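Local structure of CCHC-type domain-containing protein (7C45) at residues Q61-L72 / L185-L196. The protein binds RNA and, as an RNase D family 3'-5' exoribonuclease, probably trims guide RNAs in Trypanosoma brucei. Residues are numbered along the deposited sequence; the frame is centred on the assembly and turned at random.
Sequences QACSDAKPVVFL and LEYAAGDVRHIL. With CA (calcium ion), chain E.
Gln61 reaches from its strand to Ala188 on the helical segment 185-196. Its CB lies 4.1 Å from Val192 CG1, and CG already sits 3.5 Å from the carbonyl O of Ala188. With CG anti to its carbonyl carbon (chi1 -55°) and the chain bent at chi2, the amide turns its NE2 onto that same oxygen, a 3.1 Å hydrogen bond only 12° out of the amide plane. NE2 also bonds Glu43, so one nitrogen links the helix backbone to a ligand of the calcium ion that Asp191 binds through OD2, with Asp41 and an RNA phosphate. Further on, Val192 lays CG2 against side chains of both strands, 3.5 Å from Val70 CG1 and 3.8 Å from Cys63 CB. Val70 CG2 meets Arg193 CG, the two side chains crossing at about a right angle, while the Arg193 guanidinium grips Glu186 end-on through NH1 and NH2. Leu196 CD2 rests against Cys63 SG, and at the other end Leu72 CD1 touches Leu185 CD2 at 3.8 Å. Helix 182-202 thus packs on the antiparallel hairpin of 57-64 and 70-74, flanked in the mixed sheet of the RNase H-like exonuclease fold by strands 37-44 and 16-19, with helix 22-33 against Phe71 on the reverse face.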
ATOM      1  N   GLN A  61       1.089 -11.028  -5.274  1.00 14.55           N
ATOM      2  CA  GLN A  61       1.351 -11.440  -3.899  1.00 14.75           C
ATOM      3  C   GLN A  61       0.107 -11.225  -3.048  1.00 14.71           C
ATOM      4  O   GLN A  61      -0.628 -10.265  -3.252  1.00 14.52           O
ATOM      5  CB  GLN A  61       2.541 -10.674  -3.323  1.00 14.84           C
ATOM      6  CG  GLN A  61       3.785 -10.806  -4.204  1.00 14.95           C
ATOM      7  CD  GLN A  61       3.930  -9.653  -5.170  1.00 14.76           C
ATOM      8  OE1 GLN A  61       3.392  -9.674  -6.279  1.00 14.61           O
ATOM      9  NE2 GLN A  61       4.642  -8.630  -4.749  1.00 14.79           N
ATOM     10  N   ALA A  62      -0.153 -12.152  -2.121  1.00 14.96           N
ATOM     11  CA  ALA A  62      -1.366 -12.073  -1.317  1.00 15.01           C
ATOM     12  C   ALA A  62      -1.076 -12.512   0.108  1.00 15.33           C
ATOM     13  O   ALA A  62      -0.372 -13.499   0.338  1.00 15.59           O
ATOM     14  CB  ALA A  62      -2.493 -12.937  -1.872  1.00 15.04           C
ATOM     15  N   CYS A  63      -1.659 -11.800   1.055  1.00 15.37           N
ATOM     16  CA  CYS A  63      -1.530 -12.173   2.459  1.00 15.73           C
ATOM     17  C   CYS A  63      -2.854 -11.843   3.123  1.00 15.82           C
ATOM     18  O   CYS A  63      -3.267 -10.682   3.091  1.00 15.60           O
ATOM     19  CB  CYS A  63      -0.377 -11.421   3.107  1.00 15.76           C
ATOM     20  SG  CYS A  63      -0.031 -11.949   4.812  1.00 16.29           S
ATOM     21  N   SER A  64      -3.522 -12.855   3.683  1.00 16.17           N
ATOM     22  CA  SER A  64      -4.875 -12.697   4.196  1.00 16.33           C
ATOM     23  C   SER A  64      -4.936 -13.028   5.681  1.00 20.87           C
ATOM     24  O   SER A  64      -3.996 -13.557   6.269  1.00 17.05           O
ATOM     25  CB  SER A  64      -5.864 -13.579   3.431  1.00 16.39           C
ATOM     26  OG  SER A  64      -6.028 -14.835   4.075  1.00 16.85           O
ATOM     27  N   ASP A  65      -6.070 -12.695   6.284  1.00 17.01           N
ATOM     28  CA  ASP A  65      -6.311 -13.062   7.674  1.00 19.18           C
ATOM     29  C   ASP A  65      -6.692 -14.534   7.842  1.00 18.00           C
ATOM     30  O   ASP A  65      -6.905 -14.967   8.973  1.00 18.53           O
ATOM     31  CB  ASP A  65      -7.397 -12.159   8.267  1.00 19.00           C
ATOM     32  CG  ASP A  65      -8.725 -12.290   7.541  1.00 23.46           C
ATOM     33  OD1 ASP A  65      -8.730 -12.602   6.346  1.00 23.52           O
ATOM     34  OD2 ASP A  65      -9.778 -12.098   8.178  1.00 33.66           O
ATOM     35  N   ALA A  66      -6.770 -15.319   6.762  1.00 17.85           N
ATOM     36  CA  ALA A  66      -7.153 -16.727   6.865  1.00 18.29           C
ATOM     37  C   ALA A  66      -5.970 -17.669   7.088  1.00 18.50           C
ATOM     38  O   ALA A  66      -6.190 -18.858   7.359  1.00 18.96           O
ATOM     39  CB  ALA A  66      -7.912 -17.167   5.592  1.00 18.08           C
ATOM     40  N   LYS A  67      -4.723 -17.178   6.998  1.00 18.24           N
ATOM     41  CA  LYS A  67      -3.598 -18.093   7.082  1.00 18.48           C
ATOM     42  C   LYS A  67      -2.301 -17.310   7.236  1.00 18.29           C
ATOM     43  O   LYS A  67      -2.125 -16.272   6.585  1.00 19.06           O
ATOM     44  CB  LYS A  67      -3.570 -18.998   5.848  1.00 18.33           C
ATOM     45  CG  LYS A  67      -2.531 -20.088   5.911  1.00 18.66           C
ATOM     46  CD  LYS A  67      -2.453 -20.884   4.638  1.00 29.76           C
ATOM     47  CE  LYS A  67      -2.110 -22.327   4.939  1.00 31.60           C
ATOM     48  NZ  LYS A  67      -2.978 -22.883   6.023  1.00 36.63           N
ATOM     49  N   PRO A  68      -1.382 -17.749   8.093  1.00 18.72           N
ATOM     50  CA  PRO A  68      -0.137 -16.997   8.352  1.00 18.63           C
ATOM     51  C   PRO A  68       0.937 -17.281   7.317  1.00 18.51           C
ATOM     52  O   PRO A  68       2.009 -17.819   7.622  1.00 18.79           O
ATOM     53  CB  PRO A  68       0.268 -17.516   9.743  1.00 19.31           C
ATOM     54  CG  PRO A  68      -0.208 -18.917   9.731  1.00 19.73           C
ATOM     55  CD  PRO A  68      -1.527 -18.881   9.027  1.00 22.58           C
ATOM     56  N   VAL A  69       0.656 -16.902   6.066  1.00 17.90           N
ATOM     57  CA  VAL A  69       1.555 -17.167   4.953  1.00 17.71           C
ATOM     58  C   VAL A  69       1.412 -16.027   3.953  1.00 17.12           C
ATOM     59  O   VAL A  69       0.362 -15.391   3.868  1.00 17.91           O
ATOM     60  CB  VAL A  69       1.247 -18.529   4.267  1.00 17.86           C
ATOM     61  CG1 VAL A  69      -0.022 -18.451   3.460  1.00 17.51           C
ATOM     62  CG2 VAL A  69       2.397 -18.987   3.380  1.00 17.87           C
ATOM     63  N   VAL A  70       2.457 -15.800   3.169  1.00 16.97           N
ATOM     64  CA  VAL A  70       2.397 -14.902   2.015  1.00 16.48           C
ATOM     65  C   VAL A  70       2.419 -15.767   0.761  1.00 16.40           C
ATOM     66  O   VAL A  70       3.377 -16.518   0.544  1.00 16.66           O
ATOM     67  CB  VAL A  70       3.568 -13.906   2.014  1.00 16.41           C
ATOM     68  CG1 VAL A  70       3.586 -13.077   0.716  1.00 15.98           C
ATOM     69  CG2 VAL A  70       3.503 -13.022   3.251  1.00 16.48           C
ATOM     70  N   PHE A  71       1.357 -15.710  -0.030  1.00 16.11           N
ATOM     71  CA  PHE A  71       1.347 -16.467  -1.282  1.00 16.03           C
ATOM     72  C   PHE A  71       2.028 -15.626  -2.347  1.00 15.75           C
ATOM     73  O   PHE A  71       1.679 -14.460  -2.521  1.00 15.45           O
ATOM     74  CB  PHE A  71      -0.073 -16.808  -1.720  1.00 15.90           C
ATOM     75  CG  PHE A  71      -0.787 -17.805  -0.821  1.00 16.25           C
ATOM     76  CD1 PHE A  71      -0.286 -19.080  -0.648  1.00 16.63           C
ATOM     77  CD2 PHE A  71      -1.997 -17.458  -0.209  1.00 16.26           C
ATOM     78  CE1 PHE A  71      -0.955 -19.995   0.147  1.00 17.38           C
ATOM     79  CE2 PHE A  71      -2.673 -18.357   0.597  1.00 16.65           C
ATOM     80  CZ  PHE A  71      -2.164 -19.630   0.767  1.00 17.90           C
ATOM     81  N   LEU A  72       2.994 -16.205  -3.052  1.00 15.89           N
ATOM     82  CA  LEU A  72       3.608 -15.541  -4.196  1.00 15.69           C
ATOM     83  C   LEU A  72       3.104 -16.262  -5.439  1.00 15.60           C
ATOM     84  O   LEU A  72       3.594 -17.341  -5.778  1.00 15.85           O
ATOM     85  CB  LEU A  72       5.127 -15.564  -4.120  1.00 15.98           C
ATOM     86  CG  LEU A  72       5.726 -14.960  -2.851  1.00 16.15           C
ATOM     87  CD1 LEU A  72       7.216 -15.179  -2.853  1.00 16.54           C
ATOM     88  CD2 LEU A  72       5.391 -13.468  -2.789  1.00 15.81           C
ATOM     89  N   LEU A 185      12.259 -13.400  -3.976  1.00 17.62           N
ATOM     90  CA  LEU A 185      10.975 -13.810  -3.423  1.00 17.30           C
ATOM     91  C   LEU A 185      10.670 -13.074  -2.127  1.00 17.21           C
ATOM     92  O   LEU A 185       9.542 -12.615  -1.908  1.00 16.80           O
ATOM     93  CB  LEU A 185      10.984 -15.326  -3.208  1.00 17.63           C
ATOM     94  CG  LEU A 185      11.139 -16.077  -4.537  1.00 17.68           C
ATOM     95  CD1 LEU A 185      11.363 -17.585  -4.308  1.00 18.12           C
ATOM     96  CD2 LEU A 185       9.922 -15.851  -5.411  1.00 17.14           C
ATOM     97  N   GLU A 186      11.658 -12.974  -1.243  1.00 17.64           N
ATOM     98  CA  GLU A 186      11.446 -12.291   0.028  1.00 17.61           C
ATOM     99  C   GLU A 186      11.180 -10.813  -0.193  1.00 17.21           C
ATOM    100  O   GLU A 186      10.318 -10.216   0.468  1.00 16.92           O
ATOM    101  CB  GLU A 186      12.660 -12.497   0.934  1.00 18.23           C
ATOM    102  CG  GLU A 186      12.562 -11.837   2.321  1.00 19.75           C
ATOM    103  CD  GLU A 186      11.204 -12.004   3.008  1.00 25.72           C
ATOM    104  OE1 GLU A 186      10.686 -10.996   3.545  1.00 28.69           O
ATOM    105  OE2 GLU A 186      10.653 -13.119   2.996  1.00 27.15           O
ATOM    106  N   TYR A 187      11.926 -10.213  -1.114  1.00 17.24           N
ATOM    107  CA  TYR A 187      11.639  -8.845  -1.517  1.00 18.66           C
ATOM    108  C   TYR A 187      10.190  -8.717  -1.957  1.00 16.35           C
ATOM    109  O   TYR A 187       9.461  -7.868  -1.458  1.00 16.06           O
ATOM    110  CB  TYR A 187      12.578  -8.409  -2.629  1.00 18.03           C
ATOM    111  CG  TYR A 187      12.372  -6.970  -3.019  1.00 24.82           C
ATOM    112  CD1 TYR A 187      11.440  -6.621  -3.990  1.00 25.60           C
ATOM    113  CD2 TYR A 187      13.111  -5.951  -2.418  1.00 27.88           C
ATOM    114  CE1 TYR A 187      11.249  -5.309  -4.353  1.00 32.15           C
ATOM    115  CE2 TYR A 187      12.923  -4.635  -2.778  1.00 31.44           C
ATOM    116  CZ  TYR A 187      11.989  -4.323  -3.745  1.00 36.42           C
ATOM    117  OH  TYR A 187      11.788  -3.017  -4.121  1.00 46.57           O
ATOM    118  N   ALA A 188       9.748  -9.591  -2.868  1.00 16.26           N
ATOM    119  CA  ALA A 188       8.361  -9.549  -3.310  1.00 15.82           C
ATOM    120  C   ALA A 188       7.388  -9.788  -2.167  1.00 15.72           C
ATOM    121  O   ALA A 188       6.259  -9.304  -2.216  1.00 15.39           O
ATOM    122  CB  ALA A 188       8.119 -10.579  -4.419  1.00 15.82           C
ATOM    123  N   ALA A 189       7.787 -10.545  -1.146  1.00 16.05           N
ATOM    124  CA  ALA A 189       6.845 -10.879  -0.083  1.00 16.04           C
ATOM    125  C   ALA A 189       6.617  -9.741   0.901  1.00 15.94           C
ATOM    126  O   ALA A 189       5.605  -9.744   1.593  1.00 15.85           O
ATOM    127  CB  ALA A 189       7.333 -12.095   0.703  1.00 16.50           C
ATOM    128  N   GLY A 190       7.518  -8.762   0.951  1.00 15.99           N
ATOM    129  CA  GLY A 190       7.525  -7.833   2.075  1.00 16.01           C
ATOM    130  C   GLY A 190       6.306  -6.932   2.129  1.00 15.62           C
ATOM    131  O   GLY A 190       5.721  -6.733   3.192  1.00 15.66           O
ATOM    132  N   ASP A 191       5.902  -6.369   0.988  1.00 15.30           N
ATOM    133  CA  ASP A 191       4.881  -5.325   1.044  1.00 15.00           C
ATOM    134  C   ASP A 191       3.547  -5.828   1.584  1.00 14.94           C
ATOM    135  O   ASP A 191       2.878  -5.103   2.329  1.00 14.88           O
ATOM    136  CB  ASP A 191       4.671  -4.685  -0.320  1.00 17.38           C
ATOM    137  CG  ASP A 191       5.791  -3.756  -0.709  1.00 23.07           C
ATOM    138  OD1 ASP A 191       6.565  -3.335   0.170  1.00 24.04           O
ATOM    139  OD2 ASP A 191       5.892  -3.444  -1.908  1.00 25.03           O
ATOM    140  N   VAL A 192       3.116  -7.046   1.211  1.00 14.99           N
ATOM    141  CA  VAL A 192       1.781  -7.455   1.639  1.00 14.97           C
ATOM    142  C   VAL A 192       1.752  -7.733   3.136  1.00 15.27           C
ATOM    143  O   VAL A 192       0.715  -7.542   3.775  1.00 15.29           O
ATOM    144  CB  VAL A 192       1.242  -8.665   0.857  1.00 14.97           C
ATOM    145  CG1 VAL A 192       0.782  -8.230  -0.557  1.00 14.67           C
ATOM    146  CG2 VAL A 192       2.262  -9.820   0.825  1.00 15.24           C
ATOM    147  N   ARG A 193       2.871  -8.182   3.712  1.00 15.57           N
ATOM    148  CA  ARG A 193       2.945  -8.266   5.174  1.00 15.90           C
ATOM    149  C   ARG A 193       2.704  -6.897   5.790  1.00 17.13           C
ATOM    150  O   ARG A 193       1.930  -6.751   6.739  1.00 15.89           O
ATOM    151  CB  ARG A 193       4.310  -8.793   5.633  1.00 16.27           C
ATOM    152  CG  ARG A 193       4.647 -10.225   5.275  1.00 16.53           C
ATOM    153  CD  ARG A 193       5.871 -10.664   6.074  1.00 17.02           C
ATOM    154  NE  ARG A 193       6.464 -11.878   5.560  1.00 17.28           N
ATOM    155  CZ  ARG A 193       7.538 -11.921   4.778  1.00 17.34           C
ATOM    156  NH1 ARG A 193       8.141 -10.803   4.386  1.00 17.53           N
ATOM    157  NH2 ARG A 193       7.999 -13.087   4.356  1.00 17.62           N
ATOM    158  N   HIS A 194       3.380  -5.884   5.259  1.00 15.57           N
ATOM    159  CA  HIS A 194       3.231  -4.520   5.759  1.00 15.45           C
ATOM    160  C   HIS A 194       1.823  -3.994   5.544  1.00 15.20           C
ATOM    161  O   HIS A 194       1.278  -3.311   6.399  1.00 15.25           O
ATOM    162  CB  HIS A 194       4.238  -3.611   5.067  1.00 15.32           C
ATOM    163  CG  HIS A 194       5.653  -3.996   5.327  1.00 15.63           C
ATOM    164  ND1 HIS A 194       6.067  -4.540   6.523  1.00 28.19           N
ATOM    165  CD2 HIS A 194       6.749  -3.922   4.542  1.00 18.60           C
ATOM    166  CE1 HIS A 194       7.363  -4.786   6.463  1.00 23.27           C
ATOM    167  NE2 HIS A 194       7.799  -4.420   5.275  1.00 22.66           N
ATOM    168  N   ILE A 195       1.215  -4.317   4.407  1.00 14.99           N
ATOM    169  CA  ILE A 195      -0.154  -3.896   4.156  1.00 14.83           C
ATOM    170  C   ILE A 195      -1.100  -4.502   5.182  1.00 15.08           C
ATOM    171  O   ILE A 195      -1.972  -3.814   5.718  1.00 15.11           O
ATOM    172  CB  ILE A 195      -0.567  -4.270   2.723  1.00 14.62           C
ATOM    173  CG1 ILE A 195       0.215  -3.389   1.751  1.00 14.41           C
ATOM    174  CG2 ILE A 195      -2.062  -4.064   2.555  1.00 14.56           C
ATOM    175  CD1 ILE A 195       0.120  -3.820   0.249  1.00 14.26           C
ATOM    176  N   LEU A 196      -0.970  -5.804   5.442  1.00 15.31           N
ATOM    177  CA  LEU A 196      -1.906  -6.432   6.364  1.00 15.62           C
ATOM    178  C   LEU A 196      -1.714  -5.881   7.773  1.00 15.87           C
ATOM    179  O   LEU A 196      -2.687  -5.580   8.472  1.00 16.03           O
ATOM    180  CB  LEU A 196      -1.748  -7.959   6.315  1.00 15.86           C
ATOM    181  CG  LEU A 196      -2.773  -8.782   7.110  1.00 16.23           C
ATOM    182  CD1 LEU A 196      -4.156  -8.643   6.510  1.00 16.11           C
ATOM    183  CD2 LEU A 196      -2.377 -10.263   7.218  1.00 16.54           C
TER
HETATM  184 CA    CA E 403       5.841  -4.733  -3.949  1.00 18.92          CA
HETATM  185  O   HOH W   1       7.152  -6.245  -1.897  1.00 18.31           O
HETATM  186  O   HOH W   2       8.291  -4.321  -3.884  1.00 36.47           O